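Long-range contacts in amorpha-4,11-diene synthase (Artemisia annua, PDB 4GAX), which probably catalyses the metal-dependent cyclisation of farnesyl diphosphate to a sesquiterpene such as amorpha-4,11-diene: residues A[40-44]-A[259-264]; A[248-252]-A[555-561]; A[254-258]-A[299-303]; A[285-289]-A[305-310]. All coordinates share one frame; numbering follows the deposited sequence.

Contact 1: residues A[40-44]-A[259-264]; sequences QFLIV and LSQLSK
S260 gives the one hydrogen bond between 40-44 and 259-264: its OG donates to L42 O at 2.6 Å, approaching from above the carbonyl plane. OG lies anti to the backbone N (chi1 172°), which brings the hydroxyl to L42 O. A CA-H...O contact adds to the hold, with S260 CA 3.2 Å from F41 O. S263 OG turns back instead to L259 O, 2.6 Å away; that oxygen also takes S263 N, the two donors arriving from opposite faces of its plane.

The apolar contacts lie to either side of S260. L259 CD2 stands over one face of the F41 ring, 3.7 Å from its centroid, a CH-pi contact, while Q40 CG covers the other face. V283 and L557 also touch F41, so the ring links the loop to further helices. At the other end, L42 CD2 meets K264 CG at 3.6 Å, the two side chains crossing at about a right angle, and K264 CE packs against I43 CD1. Across this contact the lysine acts through its aliphatic chain: a single short hydrogen bond is combined with apolar packing, buried at F41 and L259 and exposed at K264 and I43.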
loop_
_atom_site.group_PDB
_atom_site.type_symbol
_atom_site.label_atom_id
_atom_site.label_comp_id
_atom_site.label_asym_id
_atom_site.label_seq_id
_atom_site.Cartn_x
_atom_site.Cartn_y
_atom_site.Cartn_z
ATOM N N GLN A 40 -17.519 13.362 12.562
ATOM C CA GLN A 40 -17.882 11.996 12.954
ATOM C C GLN A 40 -16.719 11.174 13.525
ATOM O O GLN A 40 -16.933 10.195 14.256
ATOM C CB GLN A 40 -18.527 11.246 11.781
ATOM C CG GLN A 40 -17.544 10.745 10.725
ATOM C CD GLN A 40 -18.244 10.085 9.540
ATOM O OE1 GLN A 40 -18.586 10.746 8.554
ATOM N NE2 GLN A 40 -18.455 8.778 9.633
ATOM N N PHE A 41 -15.491 11.562 13.195
ATOM C CA PHE A 41 -14.331 10.814 13.671
ATOM C C PHE A 41 -13.624 11.472 14.852
ATOM O O PHE A 41 -12.671 10.905 15.389
ATOM C CB PHE A 41 -13.308 10.605 12.543
ATOM C CG PHE A 41 -13.832 9.812 11.372
ATOM C CD1 PHE A 41 -14.189 8.474 11.520
ATOM C CD2 PHE A 41 -13.931 10.395 10.110
ATOM C CE1 PHE A 41 -14.652 7.733 10.432
ATOM C CE2 PHE A 41 -14.398 9.668 9.025
ATOM C CZ PHE A 41 -14.754 8.330 9.182
ATOM N N LEU A 42 -14.077 12.659 15.249
ATOM C CA LEU A 42 -13.373 13.448 16.269
ATOM C C LEU A 42 -13.356 12.751 17.634
ATOM O O LEU A 42 -12.301 12.572 18.250
ATOM C CB LEU A 42 -14.001 14.846 16.389
ATOM C CG LEU A 42 -13.195 15.947 17.095
ATOM C CD1 LEU A 42 -13.490 16.011 18.587
ATOM C CD2 LEU A 42 -11.693 15.784 16.859
ATOM N N ILE A 43 -14.540 12.371 18.098
ATOM C CA ILE A 43 -14.686 11.618 19.331
ATOM C C ILE A 43 -15.153 10.219 18.963
ATOM O O ILE A 43 -16.094 10.055 18.175
ATOM C CB ILE A 43 -15.732 12.261 20.272
ATOM C CG1 ILE A 43 -15.322 13.694 20.636
ATOM C CG2 ILE A 43 -15.908 11.414 21.530
ATOM C CD1 ILE A 43 -14.028 13.784 21.433
ATOM N N VAL A 44 -14.493 9.208 19.519
ATOM C CA VAL A 44 -14.912 7.834 19.281
ATOM C C VAL A 44 -15.609 7.246 20.508
ATOM O O VAL A 44 -15.156 7.415 21.644
ATOM C CB VAL A 44 -13.744 6.952 18.771
ATOM C CG1 VAL A 44 -13.642 5.642 19.541
ATOM C CG2 VAL A 44 -13.918 6.688 17.293
ATOM N N LEU A 259 -7.492 7.736 14.399
ATOM C CA LEU A 259 -8.055 8.800 13.588
ATOM C C LEU A 259 -8.678 9.876 14.468
ATOM O O LEU A 259 -8.679 11.058 14.112
ATOM C CB LEU A 259 -9.093 8.232 12.622
ATOM C CG LEU A 259 -9.781 9.241 11.696
ATOM C CD1 LEU A 259 -8.771 10.103 10.946
ATOM C CD2 LEU A 259 -10.669 8.500 10.698
ATOM N N SER A 260 -9.225 9.467 15.612
ATOM C CA SER A 260 -9.704 10.433 16.602
ATOM C C SER A 260 -8.567 11.326 17.134
ATOM O O SER A 260 -8.723 12.553 17.268
ATOM C CB SER A 260 -10.381 9.703 17.765
ATOM O OG SER A 260 -10.688 10.605 18.815
ATOM N N GLN A 261 -7.439 10.707 17.464
ATOM C CA GLN A 261 -6.275 11.447 17.934
ATOM C C GLN A 261 -5.750 12.367 16.830
ATOM O O GLN A 261 -5.424 13.519 17.073
ATOM C CB GLN A 261 -5.182 10.474 18.394
ATOM C CG GLN A 261 -5.605 9.623 19.581
ATOM C CD GLN A 261 -4.666 8.457 19.846
ATOM O OE1 GLN A 261 -5.102 7.365 20.214
ATOM N NE2 GLN A 261 -3.372 8.687 19.672
ATOM N N LEU A 262 -5.698 11.865 15.605
ATOM C CA LEU A 262 -5.264 12.682 14.480
ATOM C C LEU A 262 -6.217 13.819 14.182
ATOM O O LEU A 262 -5.782 14.913 13.793
ATOM C CB LEU A 262 -5.066 11.816 13.239
ATOM C CG LEU A 262 -3.753 11.055 13.292
ATOM C CD1 LEU A 262 -3.808 9.876 12.318
ATOM C CD2 LEU A 262 -2.583 11.997 12.950
ATOM N N SER A 263 -7.512 13.560 14.365
ATOM C CA SER A 263 -8.537 14.563 14.111
ATOM C C SER A 263 -8.401 15.708 15.092
ATOM O O SER A 263 -8.573 16.868 14.709
ATOM C CB SER A 263 -9.946 13.955 14.167
ATOM O OG SER A 263 -10.088 12.965 13.161
ATOM N N LYS A 264 -8.088 15.391 16.350
ATOM C CA LYS A 264 -7.936 16.437 17.376
ATOM C C LYS A 264 -6.710 17.298 17.103
ATOM O O LYS A 264 -6.777 18.525 17.165
ATOM C CB LYS A 264 -7.840 15.833 18.782
ATOM C CG LYS A 264 -9.187 15.629 19.440
ATOM C CD LYS A 264 -9.143 14.520 20.478
ATOM C CE LYS A 264 -10.521 13.906 20.662
ATOM N NZ LYS A 264 -10.527 12.855 21.714
#

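Contact 2: residues A[248-252]-A[555-561]; sequences FNLLQ and SLLVYPM
N249 and M561 are joined by two hydrogen bonds, amide side chain to backbone. M561 N donates to N249 OD1 at 2.6 Å, in the carbonyl plane and on a lone pair, while N249 ND2 returns a nearly straight bond to M561 O (2.9 Å, 172° at the hydrogen). With both its oxygen and its nitrogen engaged by one residue, the asparagine amide is fixed against turning over. One helical turn further on, Q252 reaches out with CG anti to its backbone N (chi1 -172°) and uses both hydrogens of NE2. One goes to L556 O at 3.0 Å, the other to Y559 O at 2.8 Å; both acceptors lie close to the plane of the glutamine amide, although each carbonyl is approached from above its own plane.

These bonds fasten the end of helix 547-557 and the C-terminal tail that follows it, which runs back along helix 238-269 of the all-helical terpene synthase fold. R256 NH1 strengthens the attachment by bonding to L557 O.

The apolar part centres on F248. M561 CG comes within 3.4 Å of F248 CD2, and the bent methionine chain (chi2 -57°) carries SD above the ring face, 4.7 Å from the centroid, as a Met-aromatic contact at some distance. S555 O lies at the edge of the same ring, 4.0 Å from F248 CZ. Beyond the pair, V224 of helix 219-232 touches F248, and I227 touches M561. P560 CA packs against the oxygen of the glutamine amide, 3.3 Å from Q252 OE1.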
loop_
_atom_site.group_PDB
_atom_site.type_symbol
_atom_site.label_atom_id
_atom_site.label_comp_id
_atom_site.label_asym_id
_atom_site.label_seq_id
_atom_site.Cartn_x
_atom_site.Cartn_y
_atom_site.Cartn_z
ATOM N N PHE A 248 -11.505 -8.207 13.359
ATOM C CA PHE A 248 -11.705 -7.096 12.445
ATOM C C PHE A 248 -12.262 -5.925 13.209
ATOM O O PHE A 248 -11.809 -4.799 13.032
ATOM C CB PHE A 248 -12.686 -7.436 11.326
ATOM C CG PHE A 248 -12.797 -6.343 10.318
ATOM C CD1 PHE A 248 -11.880 -6.254 9.282
ATOM C CD2 PHE A 248 -13.754 -5.349 10.454
ATOM C CE1 PHE A 248 -11.961 -5.226 8.360
ATOM C CE2 PHE A 248 -13.835 -4.301 9.537
ATOM C CZ PHE A 248 -12.941 -4.248 8.490
ATOM N N ASN A 249 -13.263 -6.193 14.040
ATOM C CA ASN A 249 -13.938 -5.117 14.775
ATOM C C ASN A 249 -13.035 -4.494 15.842
ATOM O O ASN A 249 -13.040 -3.270 16.040
ATOM C CB ASN A 249 -15.281 -5.588 15.361
ATOM C CG ASN A 249 -16.369 -5.747 14.291
ATOM O OD1 ASN A 249 -16.225 -5.277 13.146
ATOM N ND2 ASN A 249 -17.472 -6.402 14.666
ATOM N N LEU A 250 -12.260 -5.330 16.527
ATOM C CA LEU A 250 -11.307 -4.820 17.514
ATOM C C LEU A 250 -10.277 -3.909 16.860
ATOM O O LEU A 250 -9.983 -2.824 17.356
ATOM C CB LEU A 250 -10.583 -5.974 18.207
ATOM C CG LEU A 250 -11.482 -6.900 19.028
ATOM C CD1 LEU A 250 -10.648 -7.980 19.725
ATOM C CD2 LEU A 250 -12.314 -6.105 20.034
ATOM N N LEU A 251 -9.712 -4.346 15.743
ATOM C CA LEU A 251 -8.695 -3.538 15.081
ATOM C C LEU A 251 -9.310 -2.277 14.475
ATOM O O LEU A 251 -8.713 -1.201 14.523
ATOM C CB LEU A 251 -7.921 -4.363 14.047
ATOM C CG LEU A 251 -6.721 -3.689 13.396
ATOM C CD1 LEU A 251 -5.735 -3.175 14.461
ATOM C CD2 LEU A 251 -6.045 -4.698 12.456
ATOM N N GLN A 252 -10.526 -2.383 13.949
ATOM C CA GLN A 252 -11.231 -1.188 13.494
ATOM C C GLN A 252 -11.388 -0.157 14.611
ATOM O O GLN A 252 -11.260 1.050 14.365
ATOM C CB GLN A 252 -12.598 -1.544 12.916
ATOM C CG GLN A 252 -13.295 -0.368 12.244
ATOM C CD GLN A 252 -14.668 -0.729 11.741
ATOM O OE1 GLN A 252 -15.568 -1.066 12.530
ATOM N NE2 GLN A 252 -14.848 -0.663 10.414
ATOM N N SER A 555 -15.691 1.387 4.350
ATOM C CA SER A 555 -15.608 -0.047 4.591
ATOM C C SER A 555 -14.538 -0.354 5.634
ATOM O O SER A 555 -14.651 -1.315 6.396
ATOM C CB SER A 555 -15.342 -0.809 3.287
ATOM O OG SER A 555 -13.981 -0.719 2.906
ATOM N N LEU A 556 -13.504 0.477 5.684
ATOM C CA LEU A 556 -12.436 0.295 6.671
ATOM C C LEU A 556 -12.714 0.952 8.033
ATOM O O LEU A 556 -12.396 0.383 9.091
ATOM C CB LEU A 556 -11.092 0.787 6.095
ATOM C CG LEU A 556 -10.218 -0.300 5.473
ATOM C CD1 LEU A 556 -10.937 -0.970 4.337
ATOM C CD2 LEU A 556 -8.824 0.220 5.022
ATOM N N LEU A 557 -13.311 2.137 8.025
ATOM C CA LEU A 557 -13.408 2.908 9.265
ATOM C C LEU A 557 -14.810 3.049 9.861
ATOM O O LEU A 557 -14.955 3.349 11.048
ATOM C CB LEU A 557 -12.802 4.304 9.049
ATOM C CG LEU A 557 -11.329 4.285 8.641
ATOM C CD1 LEU A 557 -10.818 5.703 8.484
ATOM C CD2 LEU A 557 -10.493 3.525 9.656
ATOM N N VAL A 558 -15.844 2.850 9.054
ATOM C CA VAL A 558 -17.192 3.162 9.528
ATOM C C VAL A 558 -18.058 1.931 9.842
ATOM O O VAL A 558 -18.608 1.812 10.942
ATOM C CB VAL A 558 -17.902 4.116 8.550
ATOM C CG1 VAL A 558 -19.343 4.367 8.979
ATOM C CG2 VAL A 558 -17.124 5.427 8.458
ATOM N N TYR A 559 -18.159 1.000 8.899
ATOM C CA TYR A 559 -19.017 -0.166 9.112
ATOM C C TYR A 559 -18.245 -1.280 9.810
ATOM O O TYR A 559 -17.221 -1.751 9.294
ATOM C CB TYR A 559 -19.557 -0.708 7.788
ATOM C CG TYR A 559 -20.330 0.279 6.951
ATOM C CD1 TYR A 559 -19.915 0.598 5.663
ATOM C CD2 TYR A 559 -21.492 0.870 7.432
ATOM C CE1 TYR A 559 -20.629 1.494 4.885
ATOM C CE2 TYR A 559 -22.213 1.770 6.661
ATOM C CZ TYR A 559 -21.772 2.075 5.387
ATOM O OH TYR A 559 -22.478 2.965 4.613
ATOM N N PRO A 560 -18.731 -1.706 10.990
ATOM C CA PRO A 560 -18.180 -2.869 11.696
ATOM C C PRO A 560 -18.710 -4.165 11.068
ATOM O O PRO A 560 -19.709 -4.110 10.343
ATOM C CB PRO A 560 -18.752 -2.712 13.106
ATOM C CG PRO A 560 -20.053 -2.008 12.896
ATOM C CD PRO A 560 -19.837 -1.074 11.736
ATOM N N MET A 561 -18.044 -5.293 11.319
ATOM C CA MET A 561 -18.536 -6.602 10.883
ATOM C C MET A 561 -19.746 -6.964 11.721
ATOM O O MET A 561 -19.817 -6.610 12.896
ATOM C CB MET A 561 -17.492 -7.702 11.093
ATOM C CG MET A 561 -16.294 -7.665 10.180
ATOM S SD MET A 561 -16.692 -7.734 8.428
ATOM C CE MET A 561 -17.893 -9.059 8.371
#

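Contact 3: residues A[254-258]-A[299-303]; sequences LHREE and SRARI
E258 and R302 meet carboxylate to guanidinium in a side-on, two-pronged salt bridge. R302 NE donates to E258 OE1 at 2.9 Å along an almost straight path (178°), with the oxygen in the guanidinium plane. R302 NH2 reaches the syn lone pair of E258 OE2 at 2.7 Å. The two flat groups are turned 30° apart, so the second prong is somewhat tilted. A bend in the arginine chain at its third torsion swings its NE side round to face the acid.

S299 OG adds a third bond, donating to E258 OE2 at 2.6 Å from above the carboxylate plane; its partner oxygen therefore accepts twice. E258 OE1 likewise has a second partner, the hydroxyl of Y286. R302 NH1 is held by the carbonyls of R293 and E295, so the guanidinium is fixed along its far side too. Exchanging E258 for an alanine removes the carboxylate and would probably leave the buried charge of R302 without its mate and the hydroxyls of S299 and Y286 without this acceptor.

H255 stands nearly perpendicular to the guanidinium, planes 82° apart, its ring edge directed at one guanidinium face with CD2 4.0 Å from R302 NH2; its NE2 bonds to F294 O. On the flanks, L254 CD2 lies at the guanidinium edge, and E258 CB packs on I303 CG1 at 4.0 Å. The axes of the two helical segments are 10.8 Å apart. This is an interhelical ion pair bridging two helices of the class I terpene synthase fold, 238-269 and 299-322, where the second helix begins.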
loop_
_atom_site.group_PDB
_atom_site.type_symbol
_atom_site.label_atom_id
_atom_site.label_comp_id
_atom_site.label_asym_id
_atom_site.label_seq_id
_atom_site.Cartn_x
_atom_site.Cartn_y
_atom_site.Cartn_z
ATOM N N LEU A 254 -9.355 0.319 17.053
ATOM C CA LEU A 254 -8.039 0.922 17.242
ATOM C C LEU A 254 -7.795 1.975 16.165
ATOM O O LEU A 254 -7.332 3.078 16.459
ATOM C CB LEU A 254 -6.944 -0.151 17.199
ATOM C CG LEU A 254 -5.517 0.404 17.189
ATOM C CD1 LEU A 254 -5.162 1.104 18.515
ATOM C CD2 LEU A 254 -4.511 -0.692 16.880
ATOM N N HIS A 255 -8.121 1.641 14.918
ATOM C CA HIS A 255 -7.977 2.596 13.815
ATOM C C HIS A 255 -8.804 3.832 14.093
ATOM O O HIS A 255 -8.360 4.950 13.828
ATOM C CB HIS A 255 -8.416 1.977 12.484
ATOM C CG HIS A 255 -7.559 0.833 12.041
ATOM N ND1 HIS A 255 -8.013 -0.163 11.205
ATOM C CD2 HIS A 255 -6.264 0.536 12.317
ATOM C CE1 HIS A 255 -7.038 -1.030 10.986
ATOM N NE2 HIS A 255 -5.967 -0.630 11.644
ATOM N N ARG A 256 -10.006 3.633 14.626
ATOM C CA ARG A 256 -10.863 4.757 14.941
ATOM C C ARG A 256 -10.270 5.619 16.052
ATOM O O ARG A 256 -10.429 6.849 16.033
ATOM C CB ARG A 256 -12.277 4.286 15.296
ATOM C CG ARG A 256 -13.090 3.878 14.079
ATOM C CD ARG A 256 -13.486 5.091 13.242
ATOM N NE ARG A 256 -14.447 5.941 13.948
ATOM C CZ ARG A 256 -15.771 5.876 13.807
ATOM N NH1 ARG A 256 -16.319 5.004 12.972
ATOM N NH2 ARG A 256 -16.549 6.701 14.501
ATOM N N GLU A 257 -9.607 4.988 17.019
ATOM C CA GLU A 257 -8.915 5.739 18.087
ATOM C C GLU A 257 -7.781 6.603 17.521
ATOM O O GLU A 257 -7.609 7.760 17.920
ATOM C CB GLU A 257 -8.344 4.788 19.160
ATOM C CG GLU A 257 -9.398 3.986 19.930
ATOM C CD GLU A 257 -8.790 3.100 21.029
ATOM O OE1 GLU A 257 -7.638 2.634 20.862
ATOM O OE2 GLU A 257 -9.459 2.876 22.064
ATOM N N GLU A 258 -6.997 6.023 16.610
ATOM C CA GLU A 258 -5.901 6.735 15.945
ATOM C C GLU A 258 -6.410 7.937 15.152
ATOM O O GLU A 258 -5.835 9.028 15.214
ATOM C CB GLU A 258 -5.149 5.776 15.008
ATOM C CG GLU A 258 -4.539 4.588 15.735
ATOM C CD GLU A 258 -4.042 3.499 14.792
ATOM O OE1 GLU A 258 -4.253 3.620 13.557
ATOM O OE2 GLU A 258 -3.434 2.507 15.284
ATOM N N SER A 299 0.686 1.079 15.226
ATOM C CA SER A 299 -0.118 2.246 15.585
ATOM C C SER A 299 0.649 3.570 15.657
ATOM O O SER A 299 0.226 4.570 15.063
ATOM C CB SER A 299 -0.826 2.003 16.923
ATOM O OG SER A 299 -1.765 3.031 17.142
ATOM N N ARG A 300 1.767 3.592 16.385
ATOM C CA ARG A 300 2.551 4.826 16.493
ATOM C C ARG A 300 3.082 5.257 15.139
ATOM O O ARG A 300 3.078 6.454 14.809
ATOM C CB ARG A 300 3.723 4.671 17.468
ATOM C CG ARG A 300 3.307 4.538 18.926
ATOM C CD ARG A 300 4.444 4.929 19.874
ATOM N NE ARG A 300 4.630 6.382 19.949
ATOM C CZ ARG A 300 3.906 7.192 20.722
ATOM N NH1 ARG A 300 2.937 6.699 21.485
ATOM N NH2 ARG A 300 4.145 8.501 20.731
ATOM N N ALA A 301 3.531 4.281 14.354
ATOM C CA ALA A 301 4.052 4.574 13.018
ATOM C C ALA A 301 2.986 5.160 12.110
ATOM O O ALA A 301 3.269 6.105 11.376
ATOM C CB ALA A 301 4.672 3.325 12.384
ATOM N N ARG A 302 1.762 4.617 12.154
ATOM C CA ARG A 302 0.673 5.164 11.346
ATOM C C ARG A 302 0.342 6.609 11.702
ATOM O O ARG A 302 0.093 7.455 10.822
ATOM C CB ARG A 302 -0.611 4.323 11.513
ATOM C CG ARG A 302 -0.648 3.049 10.695
ATOM C CD ARG A 302 -2.069 2.484 10.685
ATOM N NE ARG A 302 -2.463 2.010 12.012
ATOM C CZ ARG A 302 -2.064 0.854 12.535
ATOM N NH1 ARG A 302 -1.238 0.062 11.846
ATOM N NH2 ARG A 302 -2.486 0.491 13.749
ATOM N N ILE A 303 0.290 6.890 13.000
ATOM C CA ILE A 303 -0.089 8.236 13.439
ATOM C C ILE A 303 0.958 9.246 12.987
ATOM O O ILE A 303 0.620 10.308 12.466
ATOM C CB ILE A 303 -0.300 8.295 14.964
ATOM C CG1 ILE A 303 -1.599 7.555 15.320
ATOM C CG2 ILE A 303 -0.358 9.747 15.449
ATOM C CD1 ILE A 303 -1.796 7.326 16.820
#

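Contact 4: residues A[285-289]-A[305-310]; sequences CYFWA and LAKVIA
I309 packs against C285 and W288 with two separate branches. CG1 lies opposite the carbonyl carbon (chi1 -65°) and carries CD1 over one face of the W288 indole, 4.1 Å from the centroid of the five-membered ring, a CH-pi contact. The other branch, CG2, touches C285 SG at 3.8 Å.

C285 aims its sulfur past I309 at the next residue, with SG 3.6 Å from A310 CA; its CB sits against A306 O. A289, one turn along, lets the backbones come close: its CB lies 3.6 Å from A306 N and 3.9 Å from A306 CB, while L305 CD2 packs on A289 CA. Y286 and A306, nearest by CA at 4.9 Å, mark where the segments cross, their axes 8.1 Å apart at 130°.

W288 also meets the ring of F531, and L422 of helix 419-429 touches both W288 and I309. With an alanine at W288 the indole is gone, and a gap would probably open over I309 CD1 and beside F531. Small alanines at the crossing and mainly apolar contacts around it suggest that shape and exclusion of water, rather than directed bonds, hold these two segments together.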
loop_
_atom_site.group_PDB
_atom_site.type_symbol
_atom_site.label_atom_id
_atom_site.label_comp_id
_atom_site.label_asym_id
_atom_site.label_seq_id
_atom_site.Cartn_x
_atom_site.Cartn_y
_atom_site.Cartn_z
ATOM N N CYS A 285 -5.256 11.750 4.739
ATOM C CA CYS A 285 -3.854 11.492 5.086
ATOM C C CYS A 285 -3.767 10.215 5.911
ATOM O O CYS A 285 -2.862 9.401 5.729
ATOM C CB CYS A 285 -3.260 12.659 5.873
ATOM S SG CYS A 285 -3.203 14.222 4.937
ATOM N N TYR A 286 -4.713 10.044 6.826
ATOM C CA TYR A 286 -4.742 8.833 7.648
ATOM C C TYR A 286 -4.948 7.564 6.803
ATOM O O TYR A 286 -4.296 6.548 7.034
ATOM C CB TYR A 286 -5.835 8.927 8.726
ATOM C CG TYR A 286 -5.899 7.656 9.529
ATOM C CD1 TYR A 286 -7.008 6.823 9.480
ATOM C CD2 TYR A 286 -4.824 7.269 10.305
ATOM C CE1 TYR A 286 -7.038 5.618 10.212
ATOM C CE2 TYR A 286 -4.837 6.082 11.031
ATOM C CZ TYR A 286 -5.950 5.260 10.979
ATOM O OH TYR A 286 -5.950 4.078 11.697
ATOM N N PHE A 287 -5.845 7.635 5.817
ATOM C CA PHE A 287 -6.159 6.469 4.988
ATOM C C PHE A 287 -4.918 6.026 4.233
ATOM O O PHE A 287 -4.642 4.838 4.099
ATOM C CB PHE A 287 -7.317 6.772 4.015
ATOM C CG PHE A 287 -7.901 5.542 3.365
ATOM C CD1 PHE A 287 -8.644 4.634 4.112
ATOM C CD2 PHE A 287 -7.705 5.292 2.012
ATOM C CE1 PHE A 287 -9.177 3.482 3.520
ATOM C CE2 PHE A 287 -8.243 4.148 1.412
ATOM C CZ PHE A 287 -8.973 3.242 2.167
ATOM N N TRP A 288 -4.152 6.997 3.764
ATOM C CA TRP A 288 -2.883 6.714 3.110
ATOM C C TRP A 288 -1.895 6.071 4.097
ATOM O O TRP A 288 -1.234 5.059 3.775
ATOM C CB TRP A 288 -2.352 8.031 2.552
ATOM C CG TRP A 288 -1.237 7.954 1.585
ATOM C CD1 TRP A 288 -0.356 6.928 1.407
ATOM C CD2 TRP A 288 -0.867 8.971 0.651
ATOM N NE1 TRP A 288 0.545 7.250 0.415
ATOM C CE2 TRP A 288 0.249 8.500 -0.064
ATOM C CE3 TRP A 288 -1.370 10.240 0.353
ATOM C CZ2 TRP A 288 0.866 9.249 -1.073
ATOM C CZ3 TRP A 288 -0.752 10.989 -0.658
ATOM C CH2 TRP A 288 0.357 10.488 -1.349
ATOM N N ALA A 289 -1.793 6.635 5.302
ATOM C CA ALA A 289 -0.902 6.056 6.314
ATOM C C ALA A 289 -1.366 4.638 6.659
ATOM O O ALA A 289 -0.548 3.719 6.874
ATOM C CB ALA A 289 -0.874 6.918 7.566
ATOM N N LEU A 305 3.106 8.926 10.477
ATOM C CA LEU A 305 3.112 8.981 9.025
ATOM C C LEU A 305 1.965 9.847 8.536
ATOM O O LEU A 305 2.129 10.654 7.618
ATOM C CB LEU A 305 3.031 7.569 8.438
ATOM C CG LEU A 305 2.903 7.416 6.910
ATOM C CD1 LEU A 305 4.088 8.028 6.176
ATOM C CD2 LEU A 305 2.791 5.900 6.555
ATOM N N ALA A 306 0.810 9.712 9.173
ATOM C CA ALA A 306 -0.334 10.532 8.803
ATOM C C ALA A 306 -0.013 12.015 8.995
ATOM O O ALA A 306 -0.347 12.839 8.139
ATOM C CB ALA A 306 -1.561 10.136 9.632
ATOM N N LYS A 307 0.627 12.359 10.113
ATOM C CA LYS A 307 1.032 13.749 10.349
ATOM C C LYS A 307 1.993 14.247 9.280
ATOM O O LYS A 307 1.852 15.363 8.782
ATOM C CB LYS A 307 1.666 13.895 11.730
ATOM C CG LYS A 307 0.672 13.606 12.865
ATOM C CD LYS A 307 1.370 13.643 14.234
ATOM C CE LYS A 307 0.357 13.461 15.380
ATOM N NZ LYS A 307 1.043 13.521 16.721
ATOM N N VAL A 308 2.975 13.423 8.926
ATOM C CA VAL A 308 3.942 13.816 7.911
ATOM C C VAL A 308 3.253 14.004 6.561
ATOM O O VAL A 308 3.547 14.959 5.837
ATOM C CB VAL A 308 5.106 12.798 7.805
ATOM C CG1 VAL A 308 5.995 13.114 6.628
ATOM C CG2 VAL A 308 5.930 12.811 9.096
ATOM N N ILE A 309 2.316 13.119 6.232
ATOM C CA ILE A 309 1.548 13.291 4.991
ATOM C C ILE A 309 0.720 14.589 5.007
ATOM O O ILE A 309 0.618 15.298 3.986
ATOM C CB ILE A 309 0.679 12.043 4.684
ATOM C CG1 ILE A 309 1.594 10.851 4.416
ATOM C CG2 ILE A 309 -0.245 12.292 3.488
ATOM C CD1 ILE A 309 0.881 9.486 4.381
ATOM N N ALA A 310 0.151 14.930 6.164
ATOM C CA ALA A 310 -0.560 16.201 6.285
ATOM C C ALA A 310 0.403 17.367 6.079
ATOM O O ALA A 310 0.044 18.374 5.470
ATOM C CB ALA A 310 -1.249 16.310 7.638
#

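Overall arrangement
Helix 238-269 is the common element of contacts 1, 2 and 3, whose segments lie along it; contacts 3 and 4 share helix 299-322, their centres 10 Å apart. Y286 also ties these two, and R302 O lies 3.4 Å from A289 CB, while R256 links contacts 2 and 3. L557 CD1 packs on L259 CD2 at 3.6 Å, bringing contacts 1 and 2 together. Contact 4 is the innermost, its centre about 13 Å from the centre of the chain, against about 23 Å for the centre of contact 1. Contacts 3 and 4 lie on the earlier turns of a helix whose DDIYD motif, as in related synthases, probably binds the catalytic magnesium ions.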